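Local structure of beta subunit of photoactivated adenylyl cyclase (Beggiatoa sp. PS, 5M2A) at residues 150-155 against 254-259; 160-165 against 340-345; 177-182 against 240-245; 250-255 against 273-278. The protein converts ATP to cyclic AMP under blue-light control, probably by coupling a flavin-binding BLUF sensor to a class III adenylyl cyclase domain that works as a dimer. All coordinates share one frame; numbering follows the deposited sequence. Where two conformers were deposited one is given.

Contact 1 of 4, residues 150-155 against 254-259; sequences QLVEKI and GHVIEG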
loop_
_atom_site.group_PDB
_atom_site.type_symbol
_atom_site.label_atom_id
_atom_site.label_comp_id
_atom_site.label_asym_id
_atom_site.label_seq_id
_atom_site.Cartn_x
_atom_site.Cartn_y
_atom_site.Cartn_z
ATOM N N GLN A 150 -11.641 -11.486 -8.866
ATOM C CA GLN A 150 -12.735 -11.400 -9.824
ATOM C C GLN A 150 -12.249 -10.685 -11.071
ATOM O O GLN A 150 -11.453 -9.748 -10.984
ATOM C CB GLN A 150 -13.944 -10.650 -9.235
ATOM C CG GLN A 150 -14.586 -11.311 -8.023
ATOM C CD GLN A 150 -15.452 -12.509 -8.388
ATOM O OE1 GLN A 150 -15.995 -12.588 -9.492
ATOM N NE2 GLN A 150 -15.580 -13.450 -7.457
ATOM N N LEU A 151 -12.721 -11.134 -12.231
ATOM C CA LEU A 151 -12.527 -10.383 -13.465
ATOM C C LEU A 151 -13.580 -9.282 -13.517
ATOM O O LEU A 151 -14.777 -9.568 -13.588
ATOM C CB LEU A 151 -12.650 -11.296 -14.686
ATOM C CG LEU A 151 -12.280 -10.624 -16.011
ATOM C CD1 LEU A 151 -10.790 -10.319 -16.058
ATOM C CD2 LEU A 151 -12.690 -11.472 -17.212
ATOM N N VAL A 152 -13.147 -8.029 -13.482
ATOM C CA VAL A 152 -14.083 -6.916 -13.440
ATOM C C VAL A 152 -13.779 -5.989 -14.608
ATOM O O VAL A 152 -12.677 -5.983 -15.160
ATOM C CB VAL A 152 -14.021 -6.156 -12.097
ATOM C CG1 VAL A 152 -14.587 -7.019 -10.970
ATOM C CG2 VAL A 152 -12.601 -5.751 -11.782
ATOM N N GLU A 153 -14.786 -5.214 -15.002
ATOM C CA GLU A 153 -14.622 -4.194 -16.034
ATOM C C GLU A 153 -14.258 -2.873 -15.359
ATOM O O GLU A 153 -15.030 -2.363 -14.544
ATOM C CB GLU A 153 -15.911 -4.056 -16.846
ATOM C CG GLU A 153 -16.246 -5.290 -17.662
ATOM C CD GLU A 153 -17.738 -5.440 -17.960
ATOM O OE1 GLU A 153 -18.572 -5.068 -17.105
ATOM O OE2 GLU A 153 -18.078 -5.940 -19.052
ATOM N N LYS A 154 -13.086 -2.323 -15.681
ATOM C CA LYS A 154 -12.632 -1.110 -15.022
ATOM C C LYS A 154 -12.049 -0.135 -16.031
ATOM O O LYS A 154 -11.427 -0.531 -17.024
ATOM C CB LYS A 154 -11.537 -1.384 -13.967
ATOM C CG LYS A 154 -11.980 -2.161 -12.741
ATOM C CD LYS A 154 -12.860 -1.317 -11.845
ATOM C CE LYS A 154 -12.892 -1.856 -10.416
ATOM N NZ LYS A 154 -13.937 -1.155 -9.620
ATOM N N ILE A 155 -12.228 1.144 -15.733
ATOM C CA ILE A 155 -11.448 2.204 -16.356
ATOM C C ILE A 155 -10.210 2.379 -15.500
ATOM O O ILE A 155 -10.317 2.586 -14.286
ATOM C CB ILE A 155 -12.243 3.517 -16.451
ATOM C CG1 ILE A 155 -13.440 3.325 -17.387
ATOM C CG2 ILE A 155 -11.327 4.669 -16.928
ATOM C CD1 ILE A 155 -14.393 4.524 -17.457
ATOM N N GLY A 254 -11.105 -1.984 -19.720
ATOM C CA GLY A 254 -11.008 -3.379 -20.096
ATOM C C GLY A 254 -11.227 -4.277 -18.905
ATOM O O GLY A 254 -11.518 -3.820 -17.793
ATOM N N HIS A 255 -11.082 -5.570 -19.177
ATOM C CA HIS A 255 -11.154 -6.618 -18.168
ATOM C C HIS A 255 -9.876 -6.620 -17.352
ATOM O O HIS A 255 -8.776 -6.694 -17.907
ATOM C CB HIS A 255 -11.334 -7.987 -18.823
ATOM C CG HIS A 255 -12.549 -8.081 -19.681
ATOM N ND1 HIS A 255 -13.400 -7.016 -19.879
ATOM C CD2 HIS A 255 -13.055 -9.106 -20.400
ATOM C CE1 HIS A 255 -14.381 -7.383 -20.681
ATOM N NE2 HIS A 255 -14.195 -8.646 -21.012
ATOM N N VAL A 256 -10.012 -6.532 -16.040
ATOM C CA VAL A 256 -8.863 -6.618 -15.154
ATOM C C VAL A 256 -9.232 -7.537 -14.010
ATOM O O VAL A 256 -10.388 -7.573 -13.573
ATOM C CB VAL A 256 -8.408 -5.242 -14.624
ATOM C CG1 VAL A 256 -7.929 -4.353 -15.779
ATOM C CG2 VAL A 256 -9.521 -4.561 -13.860
ATOM N N ILE A 257 -8.263 -8.317 -13.568
ATOM C CA ILE A 257 -8.431 -9.151 -12.392
ATOM C C ILE A 257 -8.085 -8.293 -11.186
ATOM O O ILE A 257 -7.029 -7.659 -11.155
ATOM C CB ILE A 257 -7.538 -10.395 -12.470
ATOM C CG1 ILE A 257 -7.894 -11.204 -13.717
ATOM C CG2 ILE A 257 -7.688 -11.247 -11.205
ATOM C CD1 ILE A 257 -6.970 -12.383 -13.949
ATOM N N GLU A 258 -8.981 -8.252 -10.206
ATOM C CA GLU A 258 -8.778 -7.463 -8.998
ATOM C C GLU A 258 -8.779 -8.396 -7.799
ATOM O O GLU A 258 -9.668 -9.242 -7.673
ATOM C CB GLU A 258 -9.867 -6.394 -8.835
ATOM C CG GLU A 258 -9.777 -5.642 -7.508
ATOM C CD GLU A 258 -10.518 -4.310 -7.514
ATOM O OE1 GLU A 258 -9.868 -3.264 -7.274
ATOM O OE2 GLU A 258 -11.744 -4.305 -7.760
ATOM N N GLY A 259 -7.781 -8.259 -6.940
ATOM C CA GLY A 259 -7.726 -9.094 -5.760
ATOM C C GLY A 259 -6.330 -9.170 -5.169
ATOM O O GLY A 259 -5.421 -8.437 -5.551
HETATM O O HOH W 1 -13.470 -2.130 -7.289
#
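V152 and V256 sit at the middle of an antiparallel strand pairing in the large mixed sheet of the cyclase catalytic domain, where strand 150-161 runs beside strand 247-258. The backbone bonds come in three reciprocal pairs: Q150 with E258, V152 with V256 and K154 with G254. The straightest is V152 N to V256 O, 2.8 Å and 177° at the hydrogen. Between them lie the non-hydrogen-bonded pairs L151-I257 and E153-H255, where CA-H groups approach carbonyl oxygens, as from H255 CA to V152 O at 3.4 Å.

Apolar contacts occupy both faces. On the face of V152, V256 and K154, the CG2 methyls of the two valines meet at 3.9 Å, and the bent lysine chain (chi2 -72°) lies across the V256 side chain with K154 CG 3.6 Å from V256 CG2. On the other face L151 reaches with CD1 to H255 CB (3.7 Å) and to I257 CG1, while L151 packs on V173 and I257 on V176, both of the second subunit. E153 runs alongside H255, but its carboxylate forms a salt bridge with K212.

The remaining polar link is through water: K154 NZ and E258 OE2 stay 4.3 Å apart, beyond a salt bridge, and one water bridges them, accepting from K154 NZ at 2.6 Å and donating to E258 OE2.

Contact 2 of 4, residues 160-165 against 340-345; sequences DILAFS and QITQLI. With MG (magnesium ion), chain G.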
loop_
_atom_site.group_PDB
_atom_site.type_symbol
_atom_site.label_atom_id
_atom_site.label_comp_id
_atom_site.label_asym_id
_atom_site.label_seq_id
_atom_site.Cartn_x
_atom_site.Cartn_y
_atom_site.Cartn_z
ATOM N N ASP A 160 0.742 11.462 -14.345
ATOM C CA ASP A 160 2.065 11.717 -13.784
ATOM C C ASP A 160 2.528 13.106 -14.191
ATOM O O ASP A 160 1.843 13.827 -14.921
ATOM C CB ASP A 160 3.070 10.627 -14.186
ATOM C CG ASP A 160 3.567 10.753 -15.602
ATOM O OD1 ASP A 160 2.999 11.531 -16.388
ATOM O OD2 ASP A 160 4.550 10.055 -15.926
ATOM N N ILE A 161 3.712 13.463 -13.723
ATOM C CA ILE A 161 4.184 14.842 -13.756
ATOM C C ILE A 161 5.024 15.071 -15.001
ATOM O O ILE A 161 5.969 14.318 -15.270
ATOM C CB ILE A 161 4.995 15.154 -12.491
ATOM C CG1 ILE A 161 4.089 15.036 -11.263
ATOM C CG2 ILE A 161 5.629 16.518 -12.601
ATOM C CD1 ILE A 161 4.812 15.284 -9.934
ATOM N N LEU A 162 4.704 16.134 -15.745
ATOM C CA LEU A 162 5.457 16.473 -16.947
ATOM C C LEU A 162 6.875 16.894 -16.594
ATOM O O LEU A 162 7.093 17.660 -15.651
ATOM C CB LEU A 162 4.764 17.615 -17.701
ATOM C CG LEU A 162 5.437 18.041 -19.004
ATOM C CD1 LEU A 162 5.287 16.938 -20.044
ATOM C CD2 LEU A 162 4.861 19.355 -19.507
ATOM N N ALA A 163 7.845 16.399 -17.374
ATOM C CA ALA A 163 9.261 16.731 -17.195
ATOM C C ALA A 163 9.748 16.417 -15.782
ATOM O O ALA A 163 10.592 17.128 -15.230
ATOM C CB ALA A 163 9.542 18.196 -17.537
ATOM N N PHE A 164 9.215 15.360 -15.173
ATOM C CA PHE A 164 9.602 15.067 -13.796
ATOM C C PHE A 164 11.094 14.773 -13.677
ATOM O O PHE A 164 11.704 15.081 -12.645
ATOM C CB PHE A 164 8.772 13.903 -13.259
ATOM C CG PHE A 164 8.955 13.668 -11.786
ATOM C CD1 PHE A 164 8.574 14.634 -10.875
ATOM C CD2 PHE A 164 9.513 12.485 -11.323
ATOM C CE1 PHE A 164 8.736 14.437 -9.510
ATOM C CE2 PHE A 164 9.679 12.275 -9.961
ATOM C CZ PHE A 164 9.289 13.250 -9.053
ATOM N N SER A 165 11.704 14.196 -14.719
ATOM C CA SER A 165 13.144 13.959 -14.676
ATOM C C SER A 165 13.913 15.264 -14.548
ATOM O O SER A 165 14.939 15.319 -13.862
ATOM C CB SER A 165 13.605 13.195 -15.919
ATOM O OG SER A 165 13.133 11.861 -15.880
ATOM N N GLN A 340 8.038 23.368 -25.810
ATOM C CA GLN A 340 8.421 24.671 -25.277
ATOM C C GLN A 340 8.298 24.706 -23.761
ATOM O O GLN A 340 9.080 25.386 -23.091
ATOM C CB GLN A 340 7.577 25.778 -25.907
ATOM C CG GLN A 340 7.902 26.038 -27.365
ATOM C CD GLN A 340 7.251 27.305 -27.885
ATOM O OE1 GLN A 340 6.244 27.769 -27.347
ATOM N NE2 GLN A 340 7.832 27.877 -28.934
ATOM N N ILE A 341 7.350 23.958 -23.201
ATOM C CA ILE A 341 7.165 23.983 -21.756
ATOM C C ILE A 341 8.266 23.207 -21.045
ATOM O O ILE A 341 8.779 23.655 -20.013
ATOM C CB ILE A 341 5.762 23.460 -21.397
ATOM C CG1 ILE A 341 4.717 24.498 -21.810
ATOM C CG2 ILE A 341 5.660 23.166 -19.915
ATOM C CD1 ILE A 341 4.865 25.835 -21.119
ATOM N N THR A 342 8.661 22.041 -21.571
ATOM C CA THR A 342 9.755 21.300 -20.952
ATOM C C THR A 342 11.064 22.077 -21.025
ATOM O O THR A 342 11.896 21.973 -20.118
ATOM C CB THR A 342 9.913 19.929 -21.611
ATOM O OG1 THR A 342 10.205 20.094 -23.003
ATOM C CG2 THR A 342 8.636 19.112 -21.462
ATOM N N GLN A 343 11.255 22.865 -22.093
ATOM C CA GLN A 343 12.428 23.736 -22.192
ATOM C C GLN A 343 12.350 24.885 -21.194
ATOM O O GLN A 343 13.371 25.298 -20.627
ATOM C CB GLN A 343 12.550 24.314 -23.603
ATOM C CG GLN A 343 12.751 23.328 -24.734
ATOM C CD GLN A 343 12.708 24.026 -26.089
ATOM O OE1 GLN A 343 12.750 25.256 -26.166
ATOM N NE2 GLN A 343 12.613 23.246 -27.160
ATOM N N LEU A 344 11.156 25.457 -21.024
ATOM C CA LEU A 344 10.952 26.508 -20.035
ATOM C C LEU A 344 11.216 25.992 -18.626
ATOM O O LEU A 344 11.807 26.691 -17.798
ATOM C CB LEU A 344 9.528 27.050 -20.141
ATOM C CG LEU A 344 9.100 28.043 -19.059
ATOM C CD1 LEU A 344 9.706 29.414 -19.345
ATOM C CD2 LEU A 344 7.592 28.119 -18.966
ATOM N N ILE A 345 10.778 24.770 -18.332
ATOM C CA ILE A 345 11.025 24.191 -17.014
ATOM C C ILE A 345 12.524 24.088 -16.750
ATOM O O ILE A 345 13.028 24.558 -15.721
ATOM C CB ILE A 345 10.308 22.833 -16.899
ATOM C CG1 ILE A 345 8.797 23.081 -16.915
ATOM C CG2 ILE A 345 10.751 22.084 -15.658
ATOM C CD1 ILE A 345 7.927 21.821 -16.919
HETATM MG MG MG G . 6.729 11.904 -15.135
HETATM O O HOH W 2 7.769 12.415 -16.932
#
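A163, with its left-handed backbone (phi 56°, psi 34°), is the unusual feature here: a non-glycine residue in that conformation, with its methyl directed at T342 and I345 of helix 338-349. It holds the third position of a type II beta turn from I161 to F164 and the N-cap position of helix 164-170, so the turn leads from the end of a strand of the cyclase catalytic domain into a helix. The turn's own bond, F164 N to I161 O, is weak at 3.4 Å.

The packing is wholly apolar, and no hydrogen bond crosses it. A163 CB lies 4.0 Å from I345 CD1 and 4.1 Å from T342 CG2. L162, with CG anti to the backbone N (chi1 -178°), brings CD2 to 3.9 Å from I341 CG2, its side chain perpendicular to that of the isoleucine. T342 turns its methyl to the turn, while OG1 bonds back to L339 O within its own helix.

On the other side of the turn D160 and D204 line the metal site together with I161. D160 OD2 stays 3.0 Å from the magnesium ion, and D160 OD1 is in a salt bridge with R287. The magnesium ion is bound by I161 O at 2.5 Å and by a water at 2.1 Å.

Contact 3 of 4, residues 177-182 against 240-245; sequences VILVNR and NPLHLL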
loop_
_atom_site.group_PDB
_atom_site.type_symbol
_atom_site.label_atom_id
_atom_site.label_comp_id
_atom_site.label_asym_id
_atom_site.label_seq_id
_atom_site.Cartn_x
_atom_site.Cartn_y
_atom_site.Cartn_z
ATOM N N VAL A 177 9.862 16.726 -2.840
ATOM C CA VAL A 177 8.893 16.037 -1.993
ATOM C C VAL A 177 7.655 16.901 -1.772
ATOM O O VAL A 177 6.523 16.415 -1.858
ATOM C CB VAL A 177 9.562 15.635 -0.665
ATOM C CG1 VAL A 177 8.497 15.231 0.382
ATOM C CG2 VAL A 177 10.547 14.500 -0.907
ATOM N N ILE A 178 7.847 18.186 -1.465
ATOM C CA ILE A 178 6.708 19.090 -1.313
ATOM C C ILE A 178 5.873 19.102 -2.581
ATOM O O ILE A 178 4.634 19.047 -2.540
ATOM C CB ILE A 178 7.202 20.501 -0.945
ATOM C CG1 ILE A 178 7.738 20.519 0.482
ATOM C CG2 ILE A 178 6.113 21.549 -1.158
ATOM C CD1 ILE A 178 8.680 21.707 0.764
ATOM N N LEU A 179 6.541 19.158 -3.732
ATOM C CA LEU A 179 5.826 19.234 -4.996
ATOM C C LEU A 179 5.059 17.948 -5.278
ATOM O O LEU A 179 3.901 17.991 -5.708
ATOM C CB LEU A 179 6.817 19.544 -6.121
ATOM C CG LEU A 179 6.290 19.556 -7.556
ATOM C CD1 LEU A 179 6.989 20.626 -8.370
ATOM C CD2 LEU A 179 6.473 18.205 -8.226
ATOM N N VAL A 180 5.686 16.792 -5.052
ATOM C CA VAL A 180 5.011 15.533 -5.346
ATOM C C VAL A 180 3.862 15.303 -4.373
ATOM O O VAL A 180 2.780 14.851 -4.768
ATOM C CB VAL A 180 6.027 14.371 -5.325
ATOM C CG1 VAL A 180 5.323 13.058 -5.588
ATOM C CG2 VAL A 180 7.097 14.581 -6.407
ATOM N N ASN A 181 4.061 15.628 -3.086
ATOM C CA ASN A 181 2.956 15.504 -2.130
ATOM C C ASN A 181 1.761 16.360 -2.537
ATOM O O ASN A 181 0.605 15.953 -2.356
ATOM C CB ASN A 181 3.411 15.894 -0.720
ATOM C CG ASN A 181 4.226 14.808 -0.045
ATOM O OD1 ASN A 181 4.120 13.636 -0.395
ATOM N ND2 ASN A 181 5.036 15.197 0.937
ATOM N N ARG A 182 2.013 17.567 -3.048
ATOM C CA ARG A 182 0.911 18.438 -3.441
ATOM C C ARG A 182 0.162 17.844 -4.623
ATOM O O ARG A 182 -1.074 17.826 -4.653
ATOM C CB ARG A 182 1.436 19.832 -3.787
ATOM C CG ARG A 182 0.330 20.844 -4.078
ATOM C CD ARG A 182 -0.592 21.038 -2.873
ATOM N NE ARG A 182 -1.552 22.125 -3.090
ATOM C CZ ARG A 182 -1.278 23.406 -2.869
ATOM N NH1 ARG A 182 -0.071 23.756 -2.438
ATOM N NH2 ARG A 182 -2.201 24.341 -3.086
ATOM N N ASN A 240 8.591 29.330 -6.686
ATOM C CA ASN A 240 7.937 28.139 -6.155
ATOM C C ASN A 240 7.935 27.063 -7.232
ATOM O O ASN A 240 7.427 27.312 -8.338
ATOM C CB ASN A 240 6.511 28.446 -5.736
ATOM C CG ASN A 240 5.906 27.364 -4.846
ATOM O OD1 ASN A 240 6.098 26.162 -5.072
ATOM N ND2 ASN A 240 5.171 27.790 -3.823
ATOM N N PRO A 241 8.462 25.872 -6.965
ATOM C CA PRO A 241 8.444 24.820 -7.995
ATOM C C PRO A 241 7.047 24.437 -8.452
ATOM O O PRO A 241 6.879 23.947 -9.579
ATOM C CB PRO A 241 9.157 23.649 -7.301
ATOM C CG PRO A 241 10.015 24.295 -6.262
ATOM C CD PRO A 241 9.202 25.457 -5.763
ATOM N N LEU A 242 6.028 24.647 -7.617
ATOM C CA LEU A 242 4.653 24.407 -8.060
ATOM C C LEU A 242 4.280 25.237 -9.287
ATOM O O LEU A 242 3.333 24.880 -9.998
ATOM C CB LEU A 242 3.678 24.707 -6.928
ATOM C CG LEU A 242 3.824 23.755 -5.743
ATOM C CD1 LEU A 242 2.909 24.182 -4.581
ATOM C CD2 LEU A 242 3.548 22.305 -6.184
ATOM N N HIS A 243 5.014 26.315 -9.564
ATOM C CA HIS A 243 4.775 27.109 -10.766
ATOM C C HIS A 243 5.052 26.316 -12.036
ATOM O O HIS A 243 4.675 26.762 -13.127
ATOM C CB HIS A 243 5.640 28.373 -10.735
ATOM C CG HIS A 243 5.446 29.271 -11.917
ATOM N ND1 HIS A 243 4.214 29.779 -12.270
ATOM C CD2 HIS A 243 6.324 29.741 -12.836
ATOM C CE1 HIS A 243 4.340 30.527 -13.352
ATOM N NE2 HIS A 243 5.611 30.521 -13.716
ATOM N N LEU A 244 5.697 25.152 -11.910
ATOM C CA LEU A 244 6.168 24.371 -13.048
ATOM C C LEU A 244 5.467 23.031 -13.163
ATOM O O LEU A 244 5.979 22.145 -13.855
ATOM C CB LEU A 244 7.673 24.116 -12.951
ATOM C CG LEU A 244 8.756 25.096 -13.391
ATOM C CD1 LEU A 244 8.255 26.503 -13.657
ATOM C CD2 LEU A 244 9.862 25.070 -12.357
ATOM N N LEU A 245 4.321 22.854 -12.491
ATOM C CA LEU A 245 3.682 21.549 -12.342
ATOM C C LEU A 245 2.568 21.372 -13.377
ATOM O O LEU A 245 1.545 22.074 -13.339
ATOM C CB LEU A 245 3.159 21.372 -10.912
ATOM C CG LEU A 245 2.351 20.114 -10.560
ATOM C CD1 LEU A 245 3.141 18.840 -10.814
ATOM C CD2 LEU A 245 1.880 20.173 -9.095
#
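L179 projects from helix 173-193 into a hollow formed by P241, L242 and L245. Its CG stands anti to the backbone N (chi1 175°), which carries CG out from the helix. CD1 presses on the backbone of P241, 3.5 Å from P241 O, and touches P241 CB at 3.9 Å; CD2 reaches L245 CD1 at 4.3 Å.

L242 is the answering bump. Its side chain runs antiparallel alongside that of L179 and sets CD2 into the groove between L179 and R182, one turn apart on the helix, at 4.0 Å from both L179 CA and R182 CB. The other methyl, L242 CD1, lies 3.7 Å from R182 NH1, the arginine chain bending at chi2 (61°) and lying crosswise to the leucine.

The receiving segment is a short 3-10 turn, 241-243, in the connection between helix 215-235 and strand 247-258 of the cyclase catalytic domain. An Asx turn opens it: N240 OD1 accepts from L242 N at 3.0 Å. L232 of helix 215-235 packs against both R182 and L242, while I161 of strand 150-161 touches L179 and L245. On another side of helix 173-193, N181 OD1 accepts a hydrogen bond from G262 N of the second subunit.

Contact 4 of 4, residues 250-255 against 273-278; sequences GLSYGH and GDAVNV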
loop_
_atom_site.group_PDB
_atom_site.type_symbol
_atom_site.label_atom_id
_atom_site.label_comp_id
_atom_site.label_asym_id
_atom_site.label_seq_id
_atom_site.Cartn_x
_atom_site.Cartn_y
_atom_site.Cartn_z
ATOM N N GLY A 250 -3.620 9.310 -18.820
ATOM C CA GLY A 250 -4.116 8.277 -19.725
ATOM C C GLY A 250 -5.230 7.488 -19.066
ATOM O O GLY A 250 -5.190 7.231 -17.860
ATOM N N LEU A 251 -6.225 7.102 -19.865
ATOM C CA LEU A 251 -7.312 6.262 -19.381
ATOM C C LEU A 251 -7.512 5.089 -20.319
ATOM O O LEU A 251 -7.459 5.243 -21.545
ATOM C CB LEU A 251 -8.620 7.036 -19.288
ATOM C CG LEU A 251 -8.657 8.389 -18.585
ATOM C CD1 LEU A 251 -10.022 9.006 -18.799
ATOM C CD2 LEU A 251 -8.370 8.234 -17.103
ATOM N N SER A 252 -7.794 3.921 -19.750
ATOM C CA SER A 252 -8.098 2.756 -20.562
ATOM C C SER A 252 -9.309 2.065 -19.957
ATOM O O SER A 252 -9.746 2.394 -18.855
ATOM C CB SER A 252 -6.923 1.784 -20.634
ATOM O OG SER A 252 -6.700 1.219 -19.356
ATOM N N TYR A 253 -9.873 1.135 -20.715
ATOM C CA TYR A 253 -11.031 0.378 -20.263
ATOM C C TYR A 253 -10.850 -1.077 -20.651
ATOM O O TYR A 253 -10.497 -1.375 -21.797
ATOM C CB TYR A 253 -12.321 0.918 -20.881
ATOM C CG TYR A 253 -13.538 0.100 -20.521
ATOM C CD1 TYR A 253 -13.985 0.038 -19.205
ATOM C CD2 TYR A 253 -14.237 -0.602 -21.486
ATOM C CE1 TYR A 253 -15.106 -0.700 -18.870
ATOM C CE2 TYR A 253 -15.363 -1.345 -21.155
ATOM C CZ TYR A 253 -15.784 -1.392 -19.845
ATOM O OH TYR A 253 -16.905 -2.123 -19.511
ATOM N N GLY A 254 -11.105 -1.984 -19.720
ATOM C CA GLY A 254 -11.008 -3.379 -20.096
ATOM C C GLY A 254 -11.227 -4.277 -18.905
ATOM O O GLY A 254 -11.518 -3.820 -17.793
ATOM N N HIS A 255 -11.082 -5.570 -19.177
ATOM C CA HIS A 255 -11.154 -6.618 -18.168
ATOM C C HIS A 255 -9.876 -6.620 -17.352
ATOM O O HIS A 255 -8.776 -6.694 -17.907
ATOM C CB HIS A 255 -11.334 -7.987 -18.823
ATOM C CG HIS A 255 -12.549 -8.081 -19.681
ATOM N ND1 HIS A 255 -13.400 -7.016 -19.879
ATOM C CD2 HIS A 255 -13.055 -9.106 -20.400
ATOM C CE1 HIS A 255 -14.381 -7.383 -20.681
ATOM N NE2 HIS A 255 -14.195 -8.646 -21.012
ATOM N N GLY A 273 -4.152 -6.824 -16.026
ATOM C CA GLY A 273 -4.807 -6.877 -17.318
ATOM C C GLY A 273 -4.204 -5.875 -18.269
ATOM O O GLY A 273 -3.505 -4.947 -17.870
ATOM N N ASP A 274 -4.514 -6.085 -19.551
ATOM C CA ASP A 274 -3.992 -5.229 -20.616
ATOM C C ASP A 274 -4.285 -3.764 -20.356
ATOM O O ASP A 274 -3.471 -2.893 -20.677
ATOM C CB ASP A 274 -4.598 -5.644 -21.955
ATOM C CG ASP A 274 -3.661 -6.491 -22.772
ATOM O OD1 ASP A 274 -2.437 -6.282 -22.655
ATOM O OD2 ASP A 274 -4.150 -7.359 -23.525
ATOM N N ALA A 275 -5.449 -3.470 -19.775
ATOM C CA ALA A 275 -5.851 -2.082 -19.584
ATOM C C ALA A 275 -4.851 -1.315 -18.733
ATOM O O ALA A 275 -4.685 -0.103 -18.918
ATOM C CB ALA A 275 -7.243 -2.030 -18.959
ATOM N N VAL A 276 -4.176 -1.988 -17.794
ATOM C CA VAL A 276 -3.204 -1.288 -16.957
ATOM C C VAL A 276 -2.053 -0.768 -17.809
ATOM O O VAL A 276 -1.681 0.411 -17.732
ATOM C CB VAL A 276 -2.700 -2.207 -15.829
ATOM C CG1 VAL A 276 -1.601 -1.516 -15.030
ATOM C CG2 VAL A 276 -3.852 -2.623 -14.922
ATOM N N ASN A 277 -1.468 -1.641 -18.633
ATOM C CA ASN A 277 -0.373 -1.217 -19.499
ATOM C C ASN A 277 -0.833 -0.154 -20.492
ATOM O O ASN A 277 -0.101 0.802 -20.771
ATOM C CB ASN A 277 0.211 -2.420 -20.237
ATOM C CG ASN A 277 1.299 -2.025 -21.216
ATOM O OD1 ASN A 277 2.143 -1.182 -20.911
ATOM N ND2 ASN A 277 1.274 -2.619 -22.407
ATOM N N VAL A 278 -2.041 -0.306 -21.041
ATOM C CA VAL A 278 -2.510 0.645 -22.050
ATOM C C VAL A 278 -2.674 2.030 -21.442
ATOM O O VAL A 278 -2.272 3.032 -22.043
ATOM C CB VAL A 278 -3.815 0.159 -22.705
ATOM C CG1 VAL A 278 -4.366 1.244 -23.628
ATOM C CG2 VAL A 278 -3.561 -1.100 -23.491
HETATM O O HOH W 3 -7.524 -5.270 -19.726
#
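S252 and A275 bring segment 250-255 of strand 247-258 close to the first turn of helix 274-285. The serine CB is directed at the helix, and its first torsion (chi1 67°) sets OG between the backbone N and the carbonyl carbon, from where it donates to A275 O. The modelled distance from S252 OG to A275 O, 2.4 Å, is very short, so its exact length is doubtful. A275 in turn directs its methyl at the strand, where A275 CB lies 3.9 Å from G254 N, close over the backbone at the glycine. V278, one turn further, lays CG1 4.0 Å from S252 CB, flanking the serine from farther along the helix.

Past G254 a water takes over the link. It donates to H255 O at 2.6 Å and accepts from A275 N at 2.7 Å, joining the strand to a backbone NH in the first turn. G273, just before the helix, brings its CA to 4.0 Å from H255 O.

The short strand and helix segments run nearly antiparallel (167°), their axes approaching to 7.2 Å. In this cyclase-domain sheet strand 247-258 lies between strands 150-161 and 293-296, T296 touching both S252 and V278, while L251 points away from helix 274-285 and packs on helix 215-235.

Contacts 1 and 4 adjoin, sharing G254 and H255, their centres about 9 Å apart: strand 247-258 is bonded along its edge to strand 150-161 in one and packed by a helix in the other. The same strand 150-161 runs on to contact 2, the centres of contacts 1 and 2 being about 33 Å apart. Contacts 2 and 3 also touch, through I161 with L179 and L245, and I345 with L244. Contact 3 is the buried one; the other three are partly buried. Chemistry follows place: regular backbone bonds within the sheet in contact 1, one very short serine-to-carbonyl contact and a bridging water in contact 4, purely apolar packing across contact 2, and mainly apolar packing across contact 3.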